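Side-chain contacts in CalS13 (Micromonospora echinospora, PDB 4ZAS), which probably acts as a pyridoxal phosphate-dependent sugar aminotransferase and binds dTDP-4-keto-6-deoxyglucose: residues 39-42 against 43-47; 47-51 against 52-56; 203-207 against 208-212. All coordinates share one frame; numbering follows the deposited sequence.

Contact 1: residues 39-42 against 43-47; sequences PDVS and TRVSA
Val41 and Val45 meet one turn apart on the opening turns of helix 41-49, the ordinary i to i+4 relation of an alpha-helix. Their side chains cross obliquely, and the touch is made by one methyl from each: CG1 of Val41 lies 3.5 Å from CG2 of Val45. In Val41 that methyl is anti to the backbone N (chi1 173°). In Val45 the corresponding CG1 takes the same setting, which leaves CG2 anti to the carbonyl carbon and aims it back along the helix toward Val41. Val45 CG2 also rests 3.4 Å from Val41 O, so it is seated against both the side chain and the carbonyl of the earlier turn. That carbonyl is fixed by the helical bond Val45 N to Val41 O, 2.9 Å long and nearly straight at 171°. Ahead of it, Thr43 N makes a weak bond of 3.3 Å to Asp40 O.

The valines form an apolar strip that packs on Ile280 of helix 275-305 and, over the subunit boundary, on Leu49 and Val45 of the second subunit. Because Val45 meets its own counterpart, a two-fold axis probably passes close by. Ser42 OG and Ser46 OG each make a weak hydrogen bond to the other serine of the second subunit, which adds a polar margin to this interface.

Within the chain these two serines are linked through the backbone: Ser46 N bonds Ser42 O at 2.9 Å from a position tilted 28° out of the carbonyl plane, and Ser46 CB comes within 3.1 Å of that oxygen.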
loop_
_atom_site.group_PDB
_atom_site.type_symbol
_atom_site.label_atom_id
_atom_site.label_comp_id
_atom_site.label_asym_id
_atom_site.label_seq_id
_atom_site.Cartn_x
_atom_site.Cartn_y
_atom_site.Cartn_z
ATOM N N PRO A 39 -14.794 21.832 -1.026
ATOM C CA PRO A 39 -14.290 22.791 -0.029
ATOM C C PRO A 39 -14.710 22.433 1.402
ATOM O O PRO A 39 -14.251 23.052 2.354
ATOM C CB PRO A 39 -14.919 24.118 -0.469
ATOM C CG PRO A 39 -16.182 23.713 -1.180
ATOM C CD PRO A 39 -15.869 22.403 -1.859
ATOM N N ASP A 40 -15.584 21.441 1.525
ATOM C CA ASP A 40 -16.151 21.028 2.802
ATOM C C ASP A 40 -15.294 19.996 3.539
ATOM O O ASP A 40 -15.565 19.657 4.692
ATOM C CB ASP A 40 -17.546 20.443 2.565
ATOM C CG ASP A 40 -18.542 21.480 2.067
ATOM O OD1 ASP A 40 -18.450 22.656 2.487
ATOM O OD2 ASP A 40 -19.420 21.116 1.251
ATOM N N VAL A 41 -14.269 19.497 2.855
ATOM C CA VAL A 41 -13.463 18.382 3.335
ATOM C C VAL A 41 -12.807 18.665 4.680
ATOM O O VAL A 41 -12.768 17.795 5.544
ATOM C CB VAL A 41 -12.397 18.000 2.299
ATOM C CG1 VAL A 41 -11.464 16.979 2.861
ATOM C CG2 VAL A 41 -13.045 17.427 1.073
ATOM N N SER A 42 -12.321 19.887 4.864
ATOM C CA SER A 42 -11.562 20.224 6.059
ATOM C C SER A 42 -12.312 19.895 7.342
ATOM O O SER A 42 -11.732 19.354 8.284
ATOM C CB SER A 42 -11.201 21.713 6.040
ATOM O OG SER A 42 -10.644 22.138 7.275
ATOM N N THR A 43 -13.609 20.180 7.355
ATOM C CA THR A 43 -14.449 19.926 8.518
ATOM C C THR A 43 -14.554 18.436 8.844
ATOM O O THR A 43 -14.425 18.019 9.995
ATOM C CB THR A 43 -15.839 20.502 8.299
ATOM O OG1 THR A 43 -15.727 21.923 8.121
ATOM C CG2 THR A 43 -16.720 20.212 9.485
ATOM N N ARG A 44 -14.825 17.642 7.821
ATOM C CA ARG A 44 -14.969 16.211 7.988
ATOM C C ARG A 44 -13.652 15.586 8.482
ATOM O O ARG A 44 -13.635 14.797 9.432
ATOM C CB ARG A 44 -15.411 15.599 6.659
ATOM C CG ARG A 44 -16.902 15.331 6.558
ATOM C CD ARG A 44 -17.168 14.432 5.361
ATOM N NE ARG A 44 -18.536 13.918 5.317
ATOM C CZ ARG A 44 -19.524 14.453 4.606
ATOM N NH1 ARG A 44 -19.312 15.534 3.861
ATOM N NH2 ARG A 44 -20.727 13.899 4.632
ATOM N N VAL A 45 -12.554 15.981 7.844
ATOM C CA VAL A 45 -11.219 15.458 8.125
ATOM C C VAL A 45 -10.815 15.827 9.525
ATOM O O VAL A 45 -10.222 15.042 10.245
ATOM C CB VAL A 45 -10.188 15.988 7.109
ATOM C CG1 VAL A 45 -8.755 15.722 7.579
ATOM C CG2 VAL A 45 -10.431 15.369 5.766
ATOM N N SER A 46 -11.143 17.049 9.900
ATOM C CA SER A 46 -10.848 17.550 11.225
ATOM C C SER A 46 -11.488 16.680 12.287
ATOM O O SER A 46 -10.882 16.433 13.317
ATOM C CB SER A 46 -11.333 18.993 11.354
ATOM O OG SER A 46 -11.002 19.527 12.612
ATOM N N ALA A 47 -12.689 16.176 12.016
ATOM C CA ALA A 47 -13.402 15.309 12.965
ATOM C C ALA A 47 -12.677 13.978 13.191
ATOM O O ALA A 47 -12.578 13.487 14.316
ATOM C CB ALA A 47 -14.816 15.055 12.484
#

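Contact 2: residues 47-51 against 52-56; sequences AVLSS and GRLEH
Val48 and Leu54, with CA atoms 6.7 Å apart, approach each other across the bend where helix 41-49 gives way to loop. The helical angles end at Gly52, whose phi of 79° turns the chain; a CB modelled there would collide with Ser51 O. Ser51 OG occupies the crowded position between the backbone N and the carbonyl carbon (chi1 76°) and donates to Val48 O at 2.7 Å. Ser51 N reaches Val48 O, at 3.2 Å, from the same face of its plane, so two donors grip one carbonyl. Ser51 OG then accepts from Arg53 N over 3.0 Å, spanning helix end and loop with a single group.

Leu54 supplies the apolar part through CD2, which stands 4.4 Å from Val48 CG1 and an equal distance from Leu49 CD2. The Arg53 chain, bent at chi2, carries its guanidinium along the loop, where NH1 makes a weak 2.6 Å bond to Glu55 O.

Gly52 to Glu55 belong to the dTDP-binding site of this protein, although no dTDP is bound to this chain here; the side chain of Arg53 lies about 5 Å from that of Arg253, another residue of that site. Met37 of the second subunit packs on Leu54. Within the chain, Val48 lies on Ile276 and Ala279 of helix 275-305, and a backbone hydrogen bond joins Leu54 to Glu275 at the start of that helix.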
loop_
_atom_site.group_PDB
_atom_site.type_symbol
_atom_site.label_atom_id
_atom_site.label_comp_id
_atom_site.label_asym_id
_atom_site.label_seq_id
_atom_site.Cartn_x
_atom_site.Cartn_y
_atom_site.Cartn_z
ATOM N N ALA A 47 -12.689 16.176 12.016
ATOM C CA ALA A 47 -13.402 15.309 12.965
ATOM C C ALA A 47 -12.677 13.978 13.191
ATOM O O ALA A 47 -12.578 13.487 14.316
ATOM C CB ALA A 47 -14.816 15.055 12.484
ATOM N N VAL A 48 -12.186 13.410 12.104
ATOM C CA VAL A 48 -11.382 12.210 12.136
ATOM C C VAL A 48 -10.137 12.418 12.972
ATOM O O VAL A 48 -9.752 11.542 13.745
ATOM C CB VAL A 48 -10.992 11.793 10.722
ATOM C CG1 VAL A 48 -9.698 10.982 10.731
ATOM C CG2 VAL A 48 -12.114 11.030 10.092
ATOM N N LEU A 49 -9.481 13.560 12.775
ATOM C CA LEU A 49 -8.229 13.859 13.469
ATOM C C LEU A 49 -8.412 14.046 14.963
ATOM O O LEU A 49 -7.504 13.777 15.744
ATOM C CB LEU A 49 -7.569 15.088 12.875
ATOM C CG LEU A 49 -7.183 14.768 11.437
ATOM C CD1 LEU A 49 -6.672 16.010 10.742
ATOM C CD2 LEU A 49 -6.209 13.601 11.360
ATOM N N SER A 50 -9.591 14.495 15.367
ATOM C CA SER A 50 -9.850 14.719 16.771
ATOM C C SER A 50 -10.434 13.471 17.441
ATOM O O SER A 50 -10.760 13.488 18.628
ATOM C CB SER A 50 -10.806 15.891 16.935
ATOM O OG SER A 50 -12.140 15.446 16.780
ATOM N N SER A 51 -10.583 12.392 16.680
ATOM C CA SER A 51 -11.256 11.197 17.196
ATOM C C SER A 51 -10.311 10.207 17.876
ATOM O O SER A 51 -10.741 9.376 18.672
ATOM C CB SER A 51 -12.008 10.493 16.071
ATOM O OG SER A 51 -11.113 9.788 15.225
ATOM N N GLY A 52 -9.030 10.247 17.520
ATOM C CA GLY A 52 -8.088 9.296 18.082
ATOM C C GLY A 52 -8.201 7.963 17.378
ATOM O O GLY A 52 -7.498 7.017 17.698
ATOM N N ARG A 53 -9.067 7.920 16.373
ATOM C CA ARG A 53 -9.308 6.743 15.561
ATOM C C ARG A 53 -8.916 7.048 14.129
ATOM O O ARG A 53 -9.700 7.628 13.382
ATOM C CB ARG A 53 -10.793 6.404 15.640
ATOM C CG ARG A 53 -11.166 5.225 16.492
ATOM C CD ARG A 53 -10.848 3.966 15.745
ATOM N NE ARG A 53 -10.764 2.804 16.613
ATOM C CZ ARG A 53 -10.323 1.629 16.192
ATOM N NH1 ARG A 53 -9.960 1.499 14.918
ATOM N NH2 ARG A 53 -10.258 0.591 17.020
ATOM N N LEU A 54 -7.738 6.588 13.718
ATOM C CA LEU A 54 -7.240 6.931 12.391
ATOM C C LEU A 54 -7.320 5.763 11.420
ATOM O O LEU A 54 -7.440 5.962 10.202
ATOM C CB LEU A 54 -5.793 7.411 12.465
ATOM C CG LEU A 54 -5.462 8.534 13.439
ATOM C CD1 LEU A 54 -4.043 8.979 13.192
ATOM C CD2 LEU A 54 -6.412 9.688 13.307
ATOM N N GLU A 55 -7.253 4.543 11.945
ATOM C CA GLU A 55 -7.372 3.370 11.089
ATOM C C GLU A 55 -8.487 2.492 11.668
ATOM O O GLU A 55 -8.903 2.676 12.829
ATOM C CB GLU A 55 -6.020 2.638 10.965
ATOM C CG GLU A 55 -4.809 3.603 10.715
ATOM C CD GLU A 55 -3.506 2.938 10.186
ATOM O OE1 GLU A 55 -3.574 2.310 9.106
ATOM O OE2 GLU A 55 -2.417 3.060 10.816
ATOM N N HIS A 56 -9.055 1.631 10.833
ATOM C CA HIS A 56 -10.137 0.706 11.248
ATOM C C HIS A 56 -11.388 1.339 11.905
ATOM O O HIS A 56 -12.053 0.691 12.714
ATOM C CB HIS A 56 -9.598 -0.350 12.244
ATOM C CG HIS A 56 -8.352 -1.053 11.797
ATOM N ND1 HIS A 56 -7.125 -0.841 12.395
ATOM C CD2 HIS A 56 -8.146 -1.980 10.832
ATOM C CE1 HIS A 56 -6.214 -1.595 11.802
ATOM N NE2 HIS A 56 -6.808 -2.297 10.852
#

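Contact 3: residues 203-207 against 208-212; sequences RGAPL and GTHGN
Thr209 OG1 donates to Pro206 O at 2.6 Å, closing a type II beta turn that runs from Pro206 to Thr209. The hydroxyl arrives in the carbonyl plane with a C=O...OG1 angle of 158°. The turn's own backbone bond, Thr209 N to Pro206 O, is weak at 3.3 Å, so the side-chain bond is the shorter of the two on this oxygen. With chi1 at 57°, Thr209 OG1 sits between the backbone N and the carbonyl carbon, where it can reach back over the turn and also touch Ala205 CB at 3.4 Å.

Thr209 OG1 stands 3.6 Å above one face of the His210 ring, offset toward the rim. At the edge, His210 CE1 is 3.5 Å from Ala205 O, while Pro206 O approaches obliquely. Leu207 CD2 lies 4.2 Å from His210 CE1, beside that corner of the ring and on the opposite side of its plane from Thr209 OG1.

Further out, His210 NE2 bonds Tyr202 O, and the two rings pack edge-to-face, anchoring the imidazole to strand 201-202. Gly208 accepts a phi of 112° that would jam a CB against the carbonyl before it. Leu207 O and Gly208 O are bonded by Tyr216 OH and Asn73 ND2, so the carbonyls of both corner residues have partners.

A valine in place of Thr209 would probably take from Pro206 O the shorter of the two bonds described, leaving the turn closed here by the weak Thr209 N bond. Chemically, Ala205 O beside His210 CE1 is consistent with a weak C-H...O attraction that complements the bond at NE2.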
loop_
_atom_site.group_PDB
_atom_site.type_symbol
_atom_site.label_atom_id
_atom_site.label_comp_id
_atom_site.label_asym_id
_atom_site.label_seq_id
_atom_site.Cartn_x
_atom_site.Cartn_y
_atom_site.Cartn_z
ATOM N N ARG A 203 -24.862 -0.753 -20.347
ATOM C CA ARG A 203 -26.165 -1.354 -20.520
ATOM C C ARG A 203 -27.140 -0.869 -19.457
ATOM O O ARG A 203 -28.012 -1.598 -19.024
ATOM C CB ARG A 203 -26.027 -2.874 -20.472
ATOM C CG ARG A 203 -25.254 -3.429 -21.647
ATOM C CD ARG A 203 -26.205 -4.195 -22.467
ATOM N NE ARG A 203 -26.255 -3.776 -23.848
ATOM C CZ ARG A 203 -27.195 -4.183 -24.683
ATOM N NH1 ARG A 203 -28.163 -4.975 -24.239
ATOM N NH2 ARG A 203 -27.184 -3.775 -25.938
ATOM N N GLY A 204 -27.015 0.393 -19.079
ATOM C CA GLY A 204 -27.960 1.000 -18.164
ATOM C C GLY A 204 -27.614 0.866 -16.693
ATOM O O GLY A 204 -28.258 1.473 -15.850
ATOM N N ALA A 205 -26.606 0.060 -16.374
ATOM C CA ALA A 205 -26.217 -0.161 -14.971
ATOM C C ALA A 205 -24.761 0.210 -14.747
ATOM O O ALA A 205 -23.913 0.001 -15.623
ATOM C CB ALA A 205 -26.467 -1.609 -14.560
ATOM N N PRO A 206 -24.452 0.734 -13.557
ATOM C CA PRO A 206 -23.066 1.087 -13.235
ATOM C C PRO A 206 -22.084 -0.078 -13.258
ATOM O O PRO A 206 -22.444 -1.230 -13.042
ATOM C CB PRO A 206 -23.171 1.680 -11.810
ATOM C CG PRO A 206 -24.535 1.385 -11.331
ATOM C CD PRO A 206 -25.402 1.241 -12.555
ATOM N N LEU A 207 -20.839 0.233 -13.572
ATOM C CA LEU A 207 -19.816 -0.771 -13.563
ATOM C C LEU A 207 -19.671 -1.241 -12.131
ATOM O O LEU A 207 -19.719 -0.433 -11.199
ATOM C CB LEU A 207 -18.506 -0.228 -14.100
ATOM C CG LEU A 207 -18.530 0.304 -15.526
ATOM C CD1 LEU A 207 -17.134 0.902 -15.887
ATOM C CD2 LEU A 207 -18.917 -0.826 -16.444
ATOM N N GLY A 208 -19.503 -2.549 -11.965
ATOM C CA GLY A 208 -19.504 -3.164 -10.652
ATOM C C GLY A 208 -20.712 -4.058 -10.456
ATOM O O GLY A 208 -20.802 -4.779 -9.455
ATOM N N THR A 209 -21.626 -4.044 -11.430
ATOM C CA THR A 209 -22.854 -4.834 -11.331
ATOM C C THR A 209 -22.975 -5.970 -12.352
ATOM O O THR A 209 -24.019 -6.608 -12.446
ATOM C CB THR A 209 -24.118 -3.922 -11.461
ATOM O OG1 THR A 209 -24.072 -3.202 -12.708
ATOM C CG2 THR A 209 -24.146 -2.909 -10.358
ATOM N N HIS A 210 -21.892 -6.297 -13.037
ATOM C CA HIS A 210 -21.986 -7.246 -14.150
ATOM C C HIS A 210 -21.346 -8.600 -13.861
ATOM O O HIS A 210 -20.995 -9.331 -14.790
ATOM C CB HIS A 210 -21.348 -6.604 -15.397
ATOM C CG HIS A 210 -22.016 -5.330 -15.812
ATOM N ND1 HIS A 210 -21.561 -4.088 -15.418
ATOM C CD2 HIS A 210 -23.131 -5.106 -16.558
ATOM C CE1 HIS A 210 -22.359 -3.154 -15.912
ATOM N NE2 HIS A 210 -23.319 -3.745 -16.607
ATOM N N GLY A 211 -21.168 -8.923 -12.580
ATOM C CA GLY A 211 -20.728 -10.252 -12.187
ATOM C C GLY A 211 -19.229 -10.516 -12.197
ATOM O O GLY A 211 -18.795 -11.646 -12.011
ATOM N N ASN A 212 -18.427 -9.482 -12.401
ATOM C CA ASN A 212 -16.977 -9.640 -12.372
ATOM C C ASN A 212 -16.445 -8.933 -11.148
ATOM O O ASN A 212 -17.160 -8.150 -10.525
ATOM C CB ASN A 212 -16.303 -9.043 -13.599
ATOM C CG ASN A 212 -16.826 -9.606 -14.891
ATOM O OD1 ASN A 212 -17.064 -10.810 -15.021
ATOM N ND2 ASN A 212 -17.002 -8.730 -15.868
#

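Overall arrangement
From the N terminus, contact 1 comes first, on the opening turns of helix 41-49, and closes no loop. Contact 2 takes over at Ala47, the residue the two share; it closes the bend between that helix and the loop leading to helix 58-71. Their centres are 12 Å apart, both touch the second subunit, and together they set one helix and its exit against helix 275-305. Contact 3 follows much later in series, neither nested in nor crossing the others, and its nearest atoms are about 21 Å from contact 1 and 24 Å from contact 2. Its turn leads from edge strand 205-206 of a small antiparallel sheet toward strand 213-217 of the seven-stranded mixed sheet.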